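Local atomic coordinates of plasmin and fibronectin-binding protein A (Streptococcus pneumoniae, PDB entry 4MR0), a protein that acts as a fibronectin-dependent adhesin and invasin on the pneumococcal surface, binding human fibronectin, plasmin, plasminogen and serum albumin. Residues 245-250 with 313-318; 268-273 with 303-308. One frame throughout, in Å; residues are numbered along the deposited sequence.

Interaction 1: residues 245-250 with 313-318; sequences AFAIGN and KGFPYA. With MN (manganese (II) ion), chain G.
Phe315 and Tyr317 reach back from a loop to touch Ala247 and Gly249, residues of a strand in the right-handed parallel beta-helix that forms this part of the adhesin. The tight part is the far end of the Phe315 ring. Its CZ sits 3.9 Å from Ala247 CB and 3.8 Å from Gly249 CA, so the end of the ring comes close to the backbone at the glycine, and it meets Ala247 C with its edge, near the ring plane. Phe315 CG stands roughly anti to its own backbone N (chi1 -155°), which swings the ring off the loop and toward the strand. Trp208 packs against the same ring edge-to-face. Tyr317 touches more lightly, its CD2 4.2 Å from Ala247 CB. Tyr317 also packs on Phe315: that same CD2 stands 3.5 Å above the plane of the Phe315 ring, over its centre, with the two residues held close by the type I turn from Phe315 to Ala318.

The contact is small, burying 149 Å² in all, and no hydrogen bond crosses it. The loop is secured to other parts instead: Tyr317 OH is hydrogen-bonded to Gln271 NE2, and Pro316 O accepts from Gln205 NE2. On the loose side Pro316 and Lys313 face solvent, and Lys313 leans on Tyr353 in a cation-pi contact. The backbone of Ile248 meets Phe315, while its side chain sets off away from the loop and packs on Val254 and Ile256 in the interior of the helix. One residue before Phe315, the loop gives up a backbone oxygen to the metal: Gly314 O binds the manganese ion at 2.2 Å.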
ATOM      1  N   ALA A 245      13.084   3.457   3.659  1.00 13.39           N
ATOM      2  CA  ALA A 245      13.392   4.806   4.136  1.00 14.32           C
ATOM      3  C   ALA A 245      12.955   5.092   5.568  1.00 14.75           C
ATOM      4  O   ALA A 245      13.710   5.678   6.348  1.00 12.94           O
ATOM      5  CB  ALA A 245      12.768   5.852   3.201  1.00 12.39           C
ATOM      6  N   PHE A 246      11.733   4.686   5.906  1.00 14.32           N
ATOM      7  CA  PHE A 246      11.186   4.946   7.235  1.00 14.40           C
ATOM      8  C   PHE A 246      10.598   3.733   7.944  1.00 13.06           C
ATOM      9  O   PHE A 246       9.912   2.920   7.332  1.00 13.61           O
ATOM     10  CB  PHE A 246      10.068   6.000   7.145  1.00 14.75           C
ATOM     11  CG  PHE A 246      10.548   7.393   6.844  1.00 15.56           C
ATOM     12  CD1 PHE A 246      10.974   8.232   7.868  1.00 15.87           C
ATOM     13  CD2 PHE A 246      10.533   7.879   5.538  1.00 14.79           C
ATOM     14  CE1 PHE A 246      11.378   9.541   7.599  1.00 16.90           C
ATOM     15  CE2 PHE A 246      10.935   9.185   5.259  1.00 13.86           C
ATOM     16  CZ  PHE A 246      11.355  10.019   6.286  1.00 16.47           C
ATOM     17  N   ALA A 247      10.875   3.629   9.240  1.00 12.47           N
ATOM     18  CA  ALA A 247      10.309   2.580  10.082  1.00 11.71           C
ATOM     19  C   ALA A 247       9.689   3.387  11.220  1.00 13.87           C
ATOM     20  O   ALA A 247      10.372   3.804  12.157  1.00 14.58           O
ATOM     21  CB  ALA A 247      11.389   1.650  10.612  1.00 14.86           C
ATOM     22  N   ILE A 248       8.390   3.637  11.100  1.00 14.49           N
ATOM     23  CA  ILE A 248       7.633   4.413  12.070  1.00 14.83           C
ATOM     24  C   ILE A 248       6.853   3.478  12.988  1.00 14.83           C
ATOM     25  O   ILE A 248       5.888   2.848  12.567  1.00 14.54           O
ATOM     26  CB  ILE A 248       6.661   5.358  11.333  1.00 14.82           C
ATOM     27  CG1 ILE A 248       7.456   6.270  10.385  1.00 15.94           C
ATOM     28  CG2 ILE A 248       5.868   6.195  12.328  1.00 15.68           C
ATOM     29  CD1 ILE A 248       6.601   6.999   9.389  1.00 17.65           C
ATOM     30  N   GLY A 249       7.277   3.384  14.242  1.00 15.55           N
ATOM     31  CA  GLY A 249       6.590   2.504  15.168  1.00 15.34           C
ATOM     32  C   GLY A 249       6.236   3.159  16.486  1.00 16.29           C
ATOM     33  O   GLY A 249       7.030   3.921  17.042  1.00 17.19           O
ATOM     34  N   ASN A 250       5.041   2.856  16.984  1.00 15.43           N
ATOM     35  CA  ASN A 250       4.563   3.406  18.248  1.00 15.43           C
ATOM     36  C   ASN A 250       4.671   4.928  18.241  1.00 14.88           C
ATOM     37  O   ASN A 250       4.956   5.546  19.269  1.00 14.14           O
ATOM     38  CB  ASN A 250       5.386   2.831  19.417  1.00 15.63           C
ATOM     39  CG  ASN A 250       4.623   2.848  20.743  1.00 18.02           C
ATOM     40  OD1 ASN A 250       5.208   2.655  21.820  1.00 20.52           O
ATOM     41  ND2 ASN A 250       3.320   3.068  20.669  1.00 14.05           N
ATOM     42  N   LYS A 313       6.855  -9.813  14.354  1.00 20.04           N
ATOM     43  CA  LYS A 313       6.814 -10.460  13.047  1.00 21.61           C
ATOM     44  C   LYS A 313       6.799  -9.420  11.920  1.00 20.86           C
ATOM     45  O   LYS A 313       7.561  -9.520  10.959  1.00 19.61           O
ATOM     46  CB  LYS A 313       5.569 -11.348  12.948  1.00 25.42           C
ATOM     47  CG  LYS A 313       5.369 -12.007  11.585  1.00 30.57           C
ATOM     48  CD  LYS A 313       6.429 -13.062  11.306  1.00 35.77           C
ATOM     49  CE  LYS A 313       6.304 -13.613   9.887  1.00 38.97           C
ATOM     50  NZ  LYS A 313       4.936 -14.150   9.607  1.00 40.58           N
ATOM     51  N   GLY A 314       5.933  -8.417  12.040  1.00 19.72           N
ATOM     52  CA  GLY A 314       5.866  -7.389  11.015  1.00 18.33           C
ATOM     53  C   GLY A 314       6.765  -6.184  11.268  1.00 17.98           C
ATOM     54  O   GLY A 314       6.990  -5.375  10.375  1.00 17.00           O
ATOM     55  N   PHE A 315       7.285  -6.052  12.483  1.00 15.37           N
ATOM     56  CA  PHE A 315       8.135  -4.910  12.818  1.00 14.99           C
ATOM     57  C   PHE A 315       9.265  -5.433  13.715  1.00 14.63           C
ATOM     58  O   PHE A 315       9.299  -5.172  14.917  1.00 15.99           O
ATOM     59  CB  PHE A 315       7.293  -3.848  13.550  1.00 14.96           C
ATOM     60  CG  PHE A 315       7.833  -2.452  13.440  1.00 15.38           C
ATOM     61  CD1 PHE A 315       7.676  -1.719  12.263  1.00 14.88           C
ATOM     62  CD2 PHE A 315       8.516  -1.874  14.504  1.00 15.81           C
ATOM     63  CE1 PHE A 315       8.189  -0.427  12.154  1.00 15.45           C
ATOM     64  CE2 PHE A 315       9.033  -0.585  14.408  1.00 14.66           C
ATOM     65  CZ  PHE A 315       8.871   0.141  13.224  1.00 15.28           C
ATOM     66  N   PRO A 316      10.210  -6.180  13.125  1.00 16.29           N
ATOM     67  CA  PRO A 316      11.357  -6.778  13.818  1.00 17.39           C
ATOM     68  C   PRO A 316      12.415  -5.825  14.363  1.00 17.81           C
ATOM     69  O   PRO A 316      13.431  -6.270  14.900  1.00 21.78           O
ATOM     70  CB  PRO A 316      11.923  -7.730  12.766  1.00 17.47           C
ATOM     71  CG  PRO A 316      11.677  -6.984  11.494  1.00 18.21           C
ATOM     72  CD  PRO A 316      10.263  -6.464  11.677  1.00 15.39           C
ATOM     73  N   TYR A 317      12.164  -4.525  14.261  1.00 16.58           N
ATOM     74  CA  TYR A 317      13.111  -3.516  14.724  1.00 17.17           C
ATOM     75  C   TYR A 317      12.996  -3.205  16.208  1.00 17.34           C
ATOM     76  O   TYR A 317      13.856  -2.529  16.770  1.00 17.53           O
ATOM     77  CB  TYR A 317      12.913  -2.236  13.911  1.00 17.18           C
ATOM     78  CG  TYR A 317      12.641  -2.548  12.461  1.00 17.32           C
ATOM     79  CD1 TYR A 317      13.615  -3.153  11.668  1.00 18.78           C
ATOM     80  CD2 TYR A 317      11.376  -2.331  11.907  1.00 16.54           C
ATOM     81  CE1 TYR A 317      13.340  -3.545  10.361  1.00 18.12           C
ATOM     82  CE2 TYR A 317      11.087  -2.719  10.605  1.00 14.70           C
ATOM     83  CZ  TYR A 317      12.076  -3.329   9.839  1.00 17.04           C
ATOM     84  OH  TYR A 317      11.797  -3.751   8.564  1.00 18.61           O
ATOM     85  N   ALA A 318      11.931  -3.695  16.836  1.00 17.92           N
ATOM     86  CA  ALA A 318      11.709  -3.454  18.253  1.00 17.98           C
ATOM     87  C   ALA A 318      11.096  -4.679  18.928  1.00 18.99           C
ATOM     88  O   ALA A 318      10.743  -5.658  18.260  1.00 18.26           O
ATOM     89  CB  ALA A 318      10.799  -2.241  18.437  1.00 17.84           C
TER
HETATM   90 MN    MN G 705       6.399  -4.468   8.484  1.00 23.86          MN

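Interaction 2: residues 268-273 with 303-308; sequences HAIQIA and ESIQIE. With MN (manganese (II) ion), chain G.
Gln271, Gln306 and Glu308 converge on one manganese ion from two neighbouring strands of the parallel beta-helix. The two amides approach side by side, each giving its oxygen: Gln306 OE1 binds the metal at 2.2 Å and Gln271 OE1 at 2.3 Å, while Gln271 NE2 is held by Tyr317 OH. Glu308 grips it with both carboxylate oxygens, unevenly, OE2 at 2.3 Å and OE1 at 2.6 Å. Its CG lies between the backbone N and the carbonyl carbon (chi1 67°), which carries the carboxylate back over the strands toward the ion. Gly314 O adds a fifth ligand atom.

Behind this shell stands His268. Its ND1 donates a fairly straight bond (161°) to Glu303 O, 2.6 Å away, close to the ring plane and on a lone pair of the carbonyl. That bond helps set the ring's rotation; one face lies under Gln306 OE1, which is offset toward the rim, and no hydrogen bond joins them. The Glu303 carboxylate runs alongside the imidazole, the two planes tilted 15° from each other, and OE2 is taken by His352 ND1.

Parallel strand pairing sets the spacing of the ligands. Ile270 N bonds to Ser304 O, Ile270 O receives Gln306 N, Ile272 N bonds to Gln306 O and Ile272 O receives Glu308 N, which brings Gln271 level with Gln306.

Opposite the metal, Ile270, Ile272, Ile305 and Ile307 turn into the interior of the helix, where strands 278-289 and 329-337 meet them through Phe285, Val278 and Val329; on its other edge, strand 270-273 pairs with strand 243-252.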
ATOM      1  N   HIS A 268      10.140  -2.157   1.878  1.00 19.09           N
ATOM      2  CA  HIS A 268       9.108  -1.177   2.187  1.00 18.34           C
ATOM      3  C   HIS A 268       9.751   0.196   2.293  1.00 17.27           C
ATOM      4  O   HIS A 268      10.654   0.387   3.101  1.00 17.09           O
ATOM      5  CB  HIS A 268       8.462  -1.490   3.540  1.00 16.75           C
ATOM      6  CG  HIS A 268       7.972  -2.895   3.673  1.00 19.42           C
ATOM      7  ND1 HIS A 268       6.920  -3.391   2.933  1.00 17.03           N
ATOM      8  CD2 HIS A 268       8.366  -3.899   4.492  1.00 18.49           C
ATOM      9  CE1 HIS A 268       6.683  -4.639   3.297  1.00 19.42           C
ATOM     10  NE2 HIS A 268       7.545  -4.970   4.241  1.00 18.83           N
ATOM     11  N   ALA A 269       9.298   1.146   1.487  1.00 16.18           N
ATOM     12  CA  ALA A 269       9.845   2.487   1.567  1.00 14.87           C
ATOM     13  C   ALA A 269       9.459   3.035   2.936  1.00 15.10           C
ATOM     14  O   ALA A 269      10.236   3.727   3.593  1.00 14.78           O
ATOM     15  CB  ALA A 269       9.265   3.366   0.470  1.00 15.89           C
ATOM     16  N   ILE A 270       8.247   2.699   3.367  1.00 15.56           N
ATOM     17  CA  ILE A 270       7.738   3.159   4.647  1.00 13.93           C
ATOM     18  C   ILE A 270       6.928   2.082   5.353  1.00 14.06           C
ATOM     19  O   ILE A 270       6.115   1.403   4.735  1.00 14.39           O
ATOM     20  CB  ILE A 270       6.805   4.384   4.467  1.00 14.71           C
ATOM     21  CG1 ILE A 270       7.574   5.550   3.839  1.00 12.49           C
ATOM     22  CG2 ILE A 270       6.208   4.794   5.817  1.00 14.18           C
ATOM     23  CD1 ILE A 270       6.684   6.732   3.450  1.00 13.10           C
ATOM     24  N   GLN A 271       7.162   1.927   6.653  1.00 14.94           N
ATOM     25  CA  GLN A 271       6.395   0.986   7.469  1.00 15.15           C
ATOM     26  C   GLN A 271       5.817   1.808   8.609  1.00 14.47           C
ATOM     27  O   GLN A 271       6.546   2.493   9.323  1.00 14.58           O
ATOM     28  CB  GLN A 271       7.268  -0.132   8.045  1.00 15.64           C
ATOM     29  CG  GLN A 271       7.763  -1.133   7.012  1.00 16.75           C
ATOM     30  CD  GLN A 271       8.692  -2.173   7.613  1.00 18.59           C
ATOM     31  OE1 GLN A 271       8.249  -3.103   8.289  1.00 16.54           O
ATOM     32  NE2 GLN A 271       9.990  -2.015   7.375  1.00 16.47           N
ATOM     33  N   ILE A 272       4.501   1.742   8.758  1.00 13.13           N
ATOM     34  CA  ILE A 272       3.791   2.473   9.798  1.00 12.30           C
ATOM     35  C   ILE A 272       3.149   1.392  10.642  1.00 13.23           C
ATOM     36  O   ILE A 272       2.199   0.742  10.205  1.00 13.89           O
ATOM     37  CB  ILE A 272       2.700   3.377   9.169  1.00 11.45           C
ATOM     38  CG1 ILE A 272       3.355   4.376   8.213  1.00 10.31           C
ATOM     39  CG2 ILE A 272       1.920   4.111  10.260  1.00 10.40           C
ATOM     40  CD1 ILE A 272       2.359   5.123   7.323  1.00 10.16           C
ATOM     41  N   ALA A 273       3.684   1.200  11.843  1.00 13.74           N
ATOM     42  CA  ALA A 273       3.215   0.152  12.745  1.00 14.12           C
ATOM     43  C   ALA A 273       2.844   0.690  14.113  1.00 14.89           C
ATOM     44  O   ALA A 273       3.650   1.355  14.763  1.00 14.95           O
ATOM     45  CB  ALA A 273       4.305  -0.916  12.895  1.00 14.78           C
ATOM     46  N   GLU A 303       5.086  -4.240   0.159  1.00 19.22           N
ATOM     47  CA  GLU A 303       4.353  -3.011  -0.135  1.00 18.31           C
ATOM     48  C   GLU A 303       5.286  -1.818   0.066  1.00 17.30           C
ATOM     49  O   GLU A 303       6.070  -1.802   1.013  1.00 17.82           O
ATOM     50  CB  GLU A 303       3.148  -2.872   0.807  1.00 16.71           C
ATOM     51  CG  GLU A 303       2.183  -4.058   0.807  1.00 18.03           C
ATOM     52  CD  GLU A 303       2.526  -5.116   1.847  1.00 19.83           C
ATOM     53  OE1 GLU A 303       3.595  -5.015   2.494  1.00 21.02           O
ATOM     54  OE2 GLU A 303       1.722  -6.056   2.017  1.00 20.53           O
ATOM     55  N   SER A 304       5.210  -0.822  -0.814  1.00 17.57           N
ATOM     56  CA  SER A 304       6.065   0.359  -0.671  1.00 15.89           C
ATOM     57  C   SER A 304       5.699   1.144   0.589  1.00 14.65           C
ATOM     58  O   SER A 304       6.557   1.766   1.228  1.00 12.94           O
ATOM     59  CB  SER A 304       5.959   1.233  -1.914  1.00 19.24           C
ATOM     60  OG  SER A 304       6.494   0.523  -3.023  1.00 22.89           O
ATOM     61  N   ILE A 305       4.416   1.128   0.933  1.00 13.62           N
ATOM     62  CA  ILE A 305       3.950   1.758   2.159  1.00 12.54           C
ATOM     63  C   ILE A 305       3.096   0.712   2.857  1.00 12.64           C
ATOM     64  O   ILE A 305       1.980   0.413   2.428  1.00 14.44           O
ATOM     65  CB  ILE A 305       3.086   3.008   1.910  1.00 14.00           C
ATOM     66  CG1 ILE A 305       3.914   4.094   1.213  1.00 13.85           C
ATOM     67  CG2 ILE A 305       2.571   3.542   3.248  1.00 11.26           C
ATOM     68  CD1 ILE A 305       3.121   5.360   0.897  1.00 15.92           C
ATOM     69  N   GLN A 306       3.637   0.138   3.920  1.00 12.55           N
ATOM     70  CA  GLN A 306       2.923  -0.872   4.679  1.00 12.87           C
ATOM     71  C   GLN A 306       2.340  -0.217   5.924  1.00 14.39           C
ATOM     72  O   GLN A 306       3.014   0.550   6.610  1.00 16.82           O
ATOM     73  CB  GLN A 306       3.882  -2.007   5.069  1.00 14.80           C
ATOM     74  CG  GLN A 306       3.250  -3.113   5.905  1.00 15.89           C
ATOM     75  CD  GLN A 306       4.242  -4.205   6.254  1.00 18.81           C
ATOM     76  OE1 GLN A 306       5.402  -3.927   6.553  1.00 15.13           O
ATOM     77  NE2 GLN A 306       3.789  -5.454   6.225  1.00 18.11           N
ATOM     78  N   ILE A 307       1.076  -0.516   6.195  1.00 14.21           N
ATOM     79  CA  ILE A 307       0.372   0.010   7.354  1.00 13.17           C
ATOM     80  C   ILE A 307      -0.013  -1.256   8.102  1.00 14.72           C
ATOM     81  O   ILE A 307      -0.823  -2.053   7.626  1.00 13.75           O
ATOM     82  CB  ILE A 307      -0.878   0.793   6.920  1.00 15.35           C
ATOM     83  CG1 ILE A 307      -0.462   1.935   5.988  1.00 14.12           C
ATOM     84  CG2 ILE A 307      -1.617   1.329   8.147  1.00 14.70           C
ATOM     85  CD1 ILE A 307      -1.635   2.592   5.265  1.00 16.80           C
ATOM     86  N   GLU A 308       0.550  -1.438   9.288  1.00 15.49           N
ATOM     87  CA  GLU A 308       0.315  -2.671  10.014  1.00 15.85           C
ATOM     88  C   GLU A 308       0.248  -2.491  11.519  1.00 15.29           C
ATOM     89  O   GLU A 308       0.559  -1.423  12.046  1.00 16.08           O
ATOM     90  CB  GLU A 308       1.478  -3.611   9.703  1.00 17.19           C
ATOM     91  CG  GLU A 308       2.793  -3.068  10.295  1.00 17.75           C
ATOM     92  CD  GLU A 308       4.041  -3.679   9.694  1.00 18.24           C
ATOM     93  OE1 GLU A 308       4.062  -4.907   9.460  1.00 19.07           O
ATOM     94  OE2 GLU A 308       5.016  -2.926   9.473  1.00 19.87           O
TER
HETATM   95 MN    MN G 705       6.399  -4.468   8.484  1.00 23.86          MN

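In the fold
From the N terminus, the chain first lays down 245-250, then 268-273 and 303-308, three parallel segments placed side by side on successive turns of the beta-helix. Interaction 2 closes the inner loop of 29 residues, joining neighbouring turns. After 303-308 the chain leaves the sheet, and segment 313-318 runs back past 268-273 to reach 245-250, so interaction 1 closes a loop of 62 residues with interaction 2 nested inside. The middle segment connects them: Ile248 N and Gln271 O, 2.8 Å apart, probably form a hydrogen bond between the first two strands. Both contacts also share one manganese ion, which ties the returning loop to the sheet.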